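Local coordinates for protein sugar kinase, pfkB family (Thermotoga maritima, PDB 2AJR) that probably phosphorylates a sugar phosphate with ATP, as a magnesium-binding kinase of the pfkB family and possible 1-phosphofructokinase, at residues T94-Y99 against L137-M142; V280-K285 against L291-F296. All coordinates share one frame; numbering follows the deposited sequence.

Overall arrangement
Both contacts lie in the ribokinase-like fold of this pfkB-family protein. They follow one another along the chain: contact 1 is complete well before the chain reaches contact 2. Their centres are about 26 Å apart and their nearest atoms about 13 Å, so they do not touch. Contact 1 joins strand 93-100, an outermost strand of the large mixed sheet, to helix 130-144. Contact 2 packs helix 271-286 against helix 290-304. Side chains of both contacts touch the large mixed sheet: Tyr-140 meets strand 14-18 and Phe-283 meets strand 178-182. Contact 1 lies away from the magnesium site. Contact 2 is nearer, as helix 290-304 ends at the magnesium ligand Ala-304.

Contact 1 of 2, residues T94-Y99 against L137-M142; sequences TTNFVY and LRRYKM
Arg-139 reaches from helix 137-142 to strand 94-99 and is the one helix residue of this segment that meets the strand. The helix and strand segments run nearly antiparallel, at 163°, with axes 9.6 Å apart at closest approach. The Arg-139 side chain is extended from CG to NE, which carries the guanidinium across to the strand. There Arg-139 NH1 gives a weak hydrogen bond to Phe-97 O, 2.8 Å away, with the oxygen at the edge of the guanidinium and the bond bent to 134°. Val-98 CG2 lies over one face of the group, 3.7 Å from Arg-139 NH1. The amide of Asn-96 crosses the arm obliquely, with OD1 3.5 Å from Arg-139 CD. Its plane is turned 23° from that of the guanidinium. An alanine in place of Arg-139 would probably leave Phe-97 O without this donor and open a gap beside Asn-96 and Val-98. Next in the helix, the end of Tyr-140 leads away from the strand, and its OH is hydrogen-bonded to Leu-168 O on helix 164-174. The contact thus ties an outermost strand of the large sheet to a helix through one long polar side chain, with a single weak bond and little apolar packing.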
ATOM      1  N   THR A  94     -11.480  -3.887 -24.102  1.00 34.57           N
ATOM      2  CA  THR A  94     -12.733  -4.387 -23.541  1.00 34.85           C
ATOM      3  C   THR A  94     -12.387  -5.302 -22.377  1.00 36.15           C
ATOM      4  O   THR A  94     -11.488  -6.132 -22.480  1.00 37.40           O
ATOM      5  CB  THR A  94     -13.556  -5.211 -24.564  1.00 35.82           C
ATOM      6  OG1 THR A  94     -13.724  -4.463 -25.767  1.00 38.42           O
ATOM      7  CG2 THR A  94     -14.960  -5.575 -24.001  1.00 34.59           C
ATOM      8  N   THR A  95     -13.093  -5.151 -21.263  1.00 36.35           N
ATOM      9  CA  THR A  95     -12.860  -5.992 -20.108  1.00 35.20           C
ATOM     10  C   THR A  95     -13.881  -7.119 -20.094  1.00 34.91           C
ATOM     11  O   THR A  95     -15.016  -6.942 -20.541  1.00 34.50           O
ATOM     12  CB  THR A  95     -12.949  -5.182 -18.818  1.00 36.63           C
ATOM     13  OG1 THR A  95     -14.294  -4.747 -18.613  1.00 31.72           O
ATOM     14  CG2 THR A  95     -11.989  -3.966 -18.882  1.00 33.70           C
ATOM     15  N   ASN A  96     -13.465  -8.281 -19.600  1.00 33.50           N
ATOM     16  CA  ASN A  96     -14.366  -9.418 -19.453  1.00 33.25           C
ATOM     17  C   ASN A  96     -13.898 -10.294 -18.284  1.00 31.73           C
ATOM     18  O   ASN A  96     -13.451 -11.427 -18.464  1.00 33.61           O
ATOM     19  CB  ASN A  96     -14.414 -10.201 -20.765  1.00 34.34           C
ATOM     20  CG  ASN A  96     -15.418 -11.330 -20.737  1.00 35.52           C
ATOM     21  OD1 ASN A  96     -16.455 -11.245 -20.073  1.00 43.62           O
ATOM     22  ND2 ASN A  96     -15.106 -12.407 -21.440  1.00 30.40           N
ATOM     23  N   PHE A  97     -13.968  -9.730 -17.095  1.00 29.36           N
ATOM     24  CA  PHE A  97     -13.384 -10.327 -15.910  1.00 29.34           C
ATOM     25  C   PHE A  97     -14.438 -11.060 -15.102  1.00 29.68           C
ATOM     26  O   PHE A  97     -15.534 -10.563 -14.946  1.00 30.95           O
ATOM     27  CB  PHE A  97     -12.820  -9.231 -15.003  1.00 30.24           C
ATOM     28  CG  PHE A  97     -11.607  -8.560 -15.538  1.00 29.43           C
ATOM     29  CD1 PHE A  97     -10.411  -9.244 -15.623  1.00 36.53           C
ATOM     30  CD2 PHE A  97     -11.641  -7.239 -15.922  1.00 30.29           C
ATOM     31  CE1 PHE A  97      -9.271  -8.631 -16.122  1.00 36.37           C
ATOM     32  CE2 PHE A  97     -10.501  -6.615 -16.412  1.00 29.70           C
ATOM     33  CZ  PHE A  97      -9.314  -7.319 -16.511  1.00 32.08           C
ATOM     34  N   VAL A  98     -14.097 -12.202 -14.528  1.00 29.89           N
ATOM     35  CA  VAL A  98     -14.978 -12.845 -13.569  1.00 29.87           C
ATOM     36  C   VAL A  98     -14.767 -12.176 -12.215  1.00 31.39           C
ATOM     37  O   VAL A  98     -13.632 -12.103 -11.718  1.00 32.63           O
ATOM     38  CB  VAL A  98     -14.668 -14.331 -13.454  1.00 31.31           C
ATOM     39  CG1 VAL A  98     -15.326 -14.925 -12.214  1.00 26.44           C
ATOM     40  CG2 VAL A  98     -15.102 -15.026 -14.715  1.00 31.48           C
ATOM     41  N   TYR A  99     -15.860 -11.701 -11.628  1.00 31.90           N
ATOM     42  CA  TYR A  99     -15.836 -11.004 -10.355  1.00 33.24           C
ATOM     43  C   TYR A  99     -15.876 -11.998  -9.217  1.00 33.83           C
ATOM     44  O   TYR A  99     -16.755 -12.840  -9.176  1.00 36.31           O
ATOM     45  CB  TYR A  99     -17.014 -10.032 -10.266  1.00 33.71           C
ATOM     46  CG  TYR A  99     -16.752  -8.825 -11.126  1.00 37.36           C
ATOM     47  CD1 TYR A  99     -16.900  -8.895 -12.504  1.00 32.14           C
ATOM     48  CD2 TYR A  99     -16.300  -7.630 -10.573  1.00 39.62           C
ATOM     49  CE1 TYR A  99     -16.621  -7.819 -13.307  1.00 37.28           C
ATOM     50  CE2 TYR A  99     -16.031  -6.530 -11.382  1.00 40.85           C
ATOM     51  CZ  TYR A  99     -16.189  -6.645 -12.750  1.00 36.09           C
ATOM     52  OH  TYR A  99     -15.932  -5.588 -13.574  1.00 43.06           O
ATOM     53  N   LEU A 137     -13.352 -20.458 -17.249  1.00 31.99           N
ATOM     54  CA  LEU A 137     -12.996 -21.325 -18.394  1.00 34.14           C
ATOM     55  C   LEU A 137     -14.066 -21.251 -19.466  1.00 33.26           C
ATOM     56  O   LEU A 137     -13.781 -21.262 -20.656  1.00 32.54           O
ATOM     57  CB  LEU A 137     -12.805 -22.787 -17.962  1.00 34.55           C
ATOM     58  CG  LEU A 137     -11.585 -23.065 -17.079  1.00 34.74           C
ATOM     59  CD1 LEU A 137     -11.612 -24.496 -16.487  1.00 24.52           C
ATOM     60  CD2 LEU A 137     -10.321 -22.793 -17.879  1.00 35.86           C
ATOM     61  N   ARG A 138     -15.300 -21.146 -19.006  1.00 34.46           N
ATOM     62  CA  ARG A 138     -16.465 -21.077 -19.860  1.00 34.59           C
ATOM     63  C   ARG A 138     -16.448 -19.784 -20.698  1.00 35.05           C
ATOM     64  O   ARG A 138     -16.756 -19.810 -21.891  1.00 36.40           O
ATOM     65  CB  ARG A 138     -17.703 -21.173 -18.968  1.00 34.95           C
ATOM     66  CG  ARG A 138     -18.929 -21.801 -19.584  1.00 38.08           C
ATOM     67  CD  ARG A 138     -19.717 -20.798 -20.386  1.00 43.64           C
ATOM     68  NE  ARG A 138     -21.117 -20.790 -19.987  1.00 48.78           N
ATOM     69  CZ  ARG A 138     -21.624 -20.088 -18.975  1.00 47.78           C
ATOM     70  NH1 ARG A 138     -20.867 -19.312 -18.209  1.00 54.72           N
ATOM     71  NH2 ARG A 138     -22.908 -20.170 -18.718  1.00 45.86           N
ATOM     72  N   ARG A 139     -16.070 -18.664 -20.087  1.00 34.25           N
ATOM     73  CA  ARG A 139     -15.938 -17.390 -20.813  1.00 33.52           C
ATOM     74  C   ARG A 139     -14.724 -17.369 -21.717  1.00 31.96           C
ATOM     75  O   ARG A 139     -14.742 -16.748 -22.784  1.00 30.90           O
ATOM     76  CB  ARG A 139     -15.765 -16.231 -19.851  1.00 32.79           C
ATOM     77  CG  ARG A 139     -16.981 -15.827 -19.126  1.00 36.17           C
ATOM     78  CD  ARG A 139     -16.774 -14.434 -18.562  1.00 40.70           C
ATOM     79  NE  ARG A 139     -17.962 -13.980 -17.858  1.00 38.33           N
ATOM     80  CZ  ARG A 139     -17.983 -13.015 -16.953  1.00 41.34           C
ATOM     81  NH1 ARG A 139     -16.880 -12.360 -16.621  1.00 47.69           N
ATOM     82  NH2 ARG A 139     -19.124 -12.706 -16.369  1.00 45.28           N
ATOM     83  N   TYR A 140     -13.647 -17.989 -21.248  1.00 31.95           N
ATOM     84  CA  TYR A 140     -12.415 -18.087 -22.026  1.00 32.50           C
ATOM     85  C   TYR A 140     -12.695 -18.777 -23.370  1.00 33.22           C
ATOM     86  O   TYR A 140     -12.321 -18.257 -24.421  1.00 31.73           O
ATOM     87  CB  TYR A 140     -11.333 -18.835 -21.232  1.00 31.93           C
ATOM     88  CG  TYR A 140     -10.026 -19.028 -21.972  1.00 31.09           C
ATOM     89  CD1 TYR A 140      -9.127 -17.982 -22.133  1.00 30.88           C
ATOM     90  CD2 TYR A 140      -9.691 -20.264 -22.517  1.00 35.73           C
ATOM     91  CE1 TYR A 140      -7.921 -18.161 -22.821  1.00 32.91           C
ATOM     92  CE2 TYR A 140      -8.494 -20.452 -23.202  1.00 40.11           C
ATOM     93  CZ  TYR A 140      -7.609 -19.404 -23.348  1.00 36.34           C
ATOM     94  OH  TYR A 140      -6.427 -19.618 -24.031  1.00 36.51           O
ATOM     95  N   LYS A 141     -13.369 -19.925 -23.323  1.00 34.23           N
ATOM     96  CA  LYS A 141     -13.729 -20.669 -24.544  1.00 37.86           C
ATOM     97  C   LYS A 141     -14.509 -19.795 -25.503  1.00 38.68           C
ATOM     98  O   LYS A 141     -14.249 -19.794 -26.691  1.00 38.89           O
ATOM     99  CB  LYS A 141     -14.549 -21.929 -24.217  1.00 36.70           C
ATOM    100  CG  LYS A 141     -13.737 -23.015 -23.537  1.00 38.57           C
ATOM    101  CD  LYS A 141     -14.608 -24.086 -22.884  1.00 41.45           C
ATOM    102  CE  LYS A 141     -13.768 -25.056 -22.034  1.00 46.34           C
ATOM    103  NZ  LYS A 141     -14.573 -25.723 -20.963  1.00 50.52           N
HETATM  104  N   MSE A 142     -15.457 -19.035 -24.980  1.00 40.90           N
HETATM  105  CA  MSE A 142     -16.301 -18.236 -25.835  1.00 44.82           C
HETATM  106  C   MSE A 142     -15.496 -17.163 -26.544  1.00 43.01           C
HETATM  107  O   MSE A 142     -15.643 -16.968 -27.739  1.00 45.76           O
HETATM  108  CB  MSE A 142     -17.464 -17.658 -25.045  1.00 43.41           C
HETATM  109  CG  MSE A 142     -18.460 -18.745 -24.664  1.00 46.02           C
HETATM  110 SE   MSE A 142     -19.904 -18.216 -23.426  1.00 57.16          SE
HETATM  111  CE  MSE A 142     -20.989 -19.892 -23.554  1.00 40.47           C
TER

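Contact 2 of 2, residues V280-K285 against L291-F296; sequences VYYFIK and LEMAKF
The Tyr-282 ring lies with one face over the backbone of helix 291-296. Glu-292 O sits 3.9 Å above the Tyr-282 ring plane, toward the rim, and Met-293 CA is over the same ring. The CG atom of Tyr-282 is anti to its backbone nitrogen (chi1 -170°), which sends the ring across to the other helix. Phe-296 CB meets the ring obliquely, 3.8 Å from Tyr-282 CD2. The rings of Tyr-281 and Phe-296 are near parallel, at 18°, but slid so far apart that they barely overlap. Their contact is Tyr-281 CD2 to Phe-296 CE2, at 3.6 Å. Lys-285 CG lies over one face of the Tyr-281 ring. Helices 271-286 and 290-304 are consecutive and joined by a short turn, a helical hairpin of the ribokinase-like fold. Their short segments cross at 138°, with axes 8.8 Å apart. At the far end of the Tyr-282 ring, OH comes 3.2 Å from Glu-292 CB. The Glu-292 chain bends at chi2, and its OE2 forms a salt bridge with Lys-295 NZ, 2.7 Å away, met on the syn side but tilted out of the carboxylate plane. Selenomethionine Met-293 sets its CG 3.5 Å from Tyr-282 CD1. Met-293 SE lies 4.0 Å from Phe-283 CB. The Phe-283 ring stacks on Phe-178 of strand 178-182. Phe-296 is also touched by Leu-315 and Ile-318 of helix 315-319.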
ATOM      1  N   VAL A 280       3.478  -9.060 -29.945  1.00 34.75           N
ATOM      2  CA  VAL A 280       2.103  -9.258 -30.393  1.00 34.07           C
ATOM      3  C   VAL A 280       1.812  -8.316 -31.565  1.00 34.56           C
ATOM      4  O   VAL A 280       1.355  -8.762 -32.615  1.00 36.85           O
ATOM      5  CB  VAL A 280       1.059  -9.077 -29.258  1.00 33.56           C
ATOM      6  CG1 VAL A 280      -0.349  -9.339 -29.790  1.00 25.88           C
ATOM      7  CG2 VAL A 280       1.360 -10.023 -28.124  1.00 28.91           C
ATOM      8  N   TYR A 281       2.130  -7.035 -31.399  1.00 34.80           N
ATOM      9  CA  TYR A 281       1.958  -6.034 -32.459  1.00 35.72           C
ATOM     10  C   TYR A 281       2.663  -6.421 -33.762  1.00 36.65           C
ATOM     11  O   TYR A 281       2.101  -6.245 -34.843  1.00 38.25           O
ATOM     12  CB  TYR A 281       2.469  -4.667 -31.995  1.00 35.71           C
ATOM     13  CG  TYR A 281       2.443  -3.578 -33.048  1.00 36.19           C
ATOM     14  CD1 TYR A 281       1.317  -2.789 -33.228  1.00 41.70           C
ATOM     15  CD2 TYR A 281       3.553  -3.320 -33.852  1.00 42.11           C
ATOM     16  CE1 TYR A 281       1.278  -1.778 -34.191  1.00 40.81           C
ATOM     17  CE2 TYR A 281       3.525  -2.299 -34.819  1.00 39.15           C
ATOM     18  CZ  TYR A 281       2.382  -1.540 -34.977  1.00 37.85           C
ATOM     19  OH  TYR A 281       2.324  -0.542 -35.912  1.00 39.50           O
ATOM     20  N   TYR A 282       3.888  -6.919 -33.663  1.00 35.91           N
ATOM     21  CA  TYR A 282       4.657  -7.243 -34.857  1.00 38.18           C
ATOM     22  C   TYR A 282       4.007  -8.400 -35.583  1.00 38.91           C
ATOM     23  O   TYR A 282       3.897  -8.391 -36.809  1.00 39.34           O
ATOM     24  CB  TYR A 282       6.112  -7.618 -34.527  1.00 38.68           C
ATOM     25  CG  TYR A 282       6.987  -7.721 -35.767  1.00 37.30           C
ATOM     26  CD1 TYR A 282       6.953  -8.843 -36.594  1.00 35.63           C
ATOM     27  CD2 TYR A 282       7.833  -6.677 -36.124  1.00 41.48           C
ATOM     28  CE1 TYR A 282       7.745  -8.915 -37.750  1.00 39.82           C
ATOM     29  CE2 TYR A 282       8.630  -6.740 -37.270  1.00 40.18           C
ATOM     30  CZ  TYR A 282       8.586  -7.852 -38.077  1.00 39.62           C
ATOM     31  OH  TYR A 282       9.395  -7.879 -39.193  1.00 37.80           O
ATOM     32  N   PHE A 283       3.620  -9.413 -34.815  1.00 39.51           N
ATOM     33  CA  PHE A 283       2.915 -10.564 -35.355  1.00 40.18           C
ATOM     34  C   PHE A 283       1.667 -10.101 -36.106  1.00 40.84           C
ATOM     35  O   PHE A 283       1.514 -10.393 -37.296  1.00 41.71           O
ATOM     36  CB  PHE A 283       2.545 -11.533 -34.233  1.00 40.97           C
ATOM     37  CG  PHE A 283       1.756 -12.718 -34.693  1.00 40.81           C
ATOM     38  CD1 PHE A 283       2.317 -13.646 -35.539  1.00 43.05           C
ATOM     39  CD2 PHE A 283       0.456 -12.909 -34.267  1.00 43.49           C
ATOM     40  CE1 PHE A 283       1.599 -14.738 -35.960  1.00 43.50           C
ATOM     41  CE2 PHE A 283      -0.264 -13.999 -34.687  1.00 42.21           C
ATOM     42  CZ  PHE A 283       0.310 -14.915 -35.533  1.00 42.96           C
ATOM     43  N   ILE A 284       0.801  -9.348 -35.429  1.00 40.82           N
ATOM     44  CA  ILE A 284      -0.416  -8.841 -36.065  1.00 41.13           C
ATOM     45  C   ILE A 284      -0.128  -8.037 -37.337  1.00 42.69           C
ATOM     46  O   ILE A 284      -0.761  -8.271 -38.366  1.00 43.87           O
ATOM     47  CB  ILE A 284      -1.232  -7.953 -35.124  1.00 42.23           C
ATOM     48  CG1 ILE A 284      -1.860  -8.785 -33.999  1.00 39.06           C
ATOM     49  CG2 ILE A 284      -2.311  -7.217 -35.910  1.00 40.66           C
ATOM     50  CD1 ILE A 284      -2.829  -7.995 -33.167  1.00 40.23           C
ATOM     51  N   LYS A 285       0.824  -7.107 -37.269  1.00 43.54           N
ATOM     52  CA  LYS A 285       1.048  -6.166 -38.370  1.00 44.57           C
ATOM     53  C   LYS A 285       1.916  -6.725 -39.504  1.00 44.74           C
ATOM     54  O   LYS A 285       1.538  -6.615 -40.663  1.00 44.65           O
ATOM     55  CB  LYS A 285       1.619  -4.830 -37.866  1.00 44.27           C
ATOM     56  CG  LYS A 285       0.662  -3.988 -37.004  1.00 46.94           C
ATOM     57  CD  LYS A 285      -0.717  -3.724 -37.650  1.00 48.77           C
ATOM     58  CE  LYS A 285      -1.571  -2.742 -36.821  1.00 48.64           C
ATOM     59  NZ  LYS A 285      -3.020  -2.691 -37.225  1.00 46.16           N
ATOM     60  N   LEU A 291      12.531 -13.709 -35.426  1.00 35.72           N
ATOM     61  CA  LEU A 291      13.672 -12.926 -34.988  1.00 36.40           C
ATOM     62  C   LEU A 291      13.276 -11.456 -34.980  1.00 37.87           C
ATOM     63  O   LEU A 291      13.483 -10.759 -33.976  1.00 37.20           O
ATOM     64  CB  LEU A 291      14.913 -13.149 -35.863  1.00 36.37           C
ATOM     65  CG  LEU A 291      16.156 -12.420 -35.312  1.00 37.22           C
ATOM     66  CD1 LEU A 291      16.431 -12.831 -33.872  1.00 22.87           C
ATOM     67  CD2 LEU A 291      17.390 -12.622 -36.185  1.00 33.50           C
ATOM     68  N   GLU A 292      12.676 -10.989 -36.076  1.00 38.54           N
ATOM     69  CA  GLU A 292      12.218  -9.587 -36.135  1.00 39.18           C
ATOM     70  C   GLU A 292      11.142  -9.270 -35.085  1.00 39.08           C
ATOM     71  O   GLU A 292      11.106  -8.161 -34.561  1.00 37.97           O
ATOM     72  CB  GLU A 292      11.762  -9.201 -37.539  1.00 39.07           C
ATOM     73  CG  GLU A 292      12.883  -9.295 -38.594  1.00 35.68           C
ATOM     74  CD  GLU A 292      13.954  -8.219 -38.448  1.00 37.07           C
ATOM     75  OE1 GLU A 292      13.618  -7.018 -38.436  1.00 44.55           O
ATOM     76  OE2 GLU A 292      15.146  -8.569 -38.372  1.00 38.52           O
HETATM   77  N   MSE A 293      10.301 -10.244 -34.747  1.00 40.14           N
HETATM   78  CA  MSE A 293       9.385 -10.086 -33.615  1.00 44.39           C
HETATM   79  C   MSE A 293      10.110  -9.849 -32.315  1.00 39.09           C
HETATM   80  O   MSE A 293       9.779  -8.919 -31.599  1.00 37.10           O
HETATM   81  CB  MSE A 293       8.545 -11.321 -33.402  1.00 45.34           C
HETATM   82  CG  MSE A 293       7.270 -11.355 -34.181  1.00 52.33           C
HETATM   83 SE   MSE A 293       6.275 -12.947 -33.673  1.00 63.40          SE
HETATM   84  CE  MSE A 293       6.635 -12.975 -31.837  1.00 26.72           C
ATOM     85  N   ALA A 294      11.077 -10.710 -31.996  1.00 36.71           N
ATOM     86  CA  ALA A 294      11.862 -10.555 -30.771  1.00 35.88           C
ATOM     87  C   ALA A 294      12.628  -9.226 -30.748  1.00 35.36           C
ATOM     88  O   ALA A 294      12.737  -8.593 -29.700  1.00 35.65           O
ATOM     89  CB  ALA A 294      12.809 -11.716 -30.597  1.00 35.18           C
ATOM     90  N   LYS A 295      13.142  -8.805 -31.905  1.00 34.42           N
ATOM     91  CA  LYS A 295      13.892  -7.546 -32.013  1.00 34.80           C
ATOM     92  C   LYS A 295      13.009  -6.351 -31.726  1.00 34.43           C
ATOM     93  O   LYS A 295      13.424  -5.401 -31.062  1.00 35.05           O
ATOM     94  CB  LYS A 295      14.516  -7.388 -33.409  1.00 33.65           C
ATOM     95  CG  LYS A 295      15.813  -8.199 -33.604  1.00 35.56           C
ATOM     96  CD  LYS A 295      16.217  -8.355 -35.072  1.00 36.22           C
ATOM     97  CE  LYS A 295      16.732  -7.046 -35.682  1.00 37.48           C
ATOM     98  NZ  LYS A 295      17.080  -7.201 -37.122  1.00 31.96           N
ATOM     99  N   PHE A 296      11.796  -6.389 -32.261  1.00 33.76           N
ATOM    100  CA  PHE A 296      10.847  -5.322 -32.032  1.00 34.21           C
ATOM    101  C   PHE A 296      10.410  -5.342 -30.564  1.00 35.28           C
ATOM    102  O   PHE A 296      10.243  -4.291 -29.944  1.00 35.66           O
ATOM    103  CB  PHE A 296       9.641  -5.463 -32.961  1.00 34.21           C
ATOM    104  CG  PHE A 296       8.711  -4.278 -32.932  1.00 33.18           C
ATOM    105  CD1 PHE A 296       8.954  -3.174 -33.727  1.00 34.52           C
ATOM    106  CD2 PHE A 296       7.599  -4.273 -32.116  1.00 29.01           C
ATOM    107  CE1 PHE A 296       8.105  -2.083 -33.704  1.00 32.77           C
ATOM    108  CE2 PHE A 296       6.746  -3.193 -32.091  1.00 35.89           C
ATOM    109  CZ  PHE A 296       7.002  -2.089 -32.885  1.00 34.06           C
TER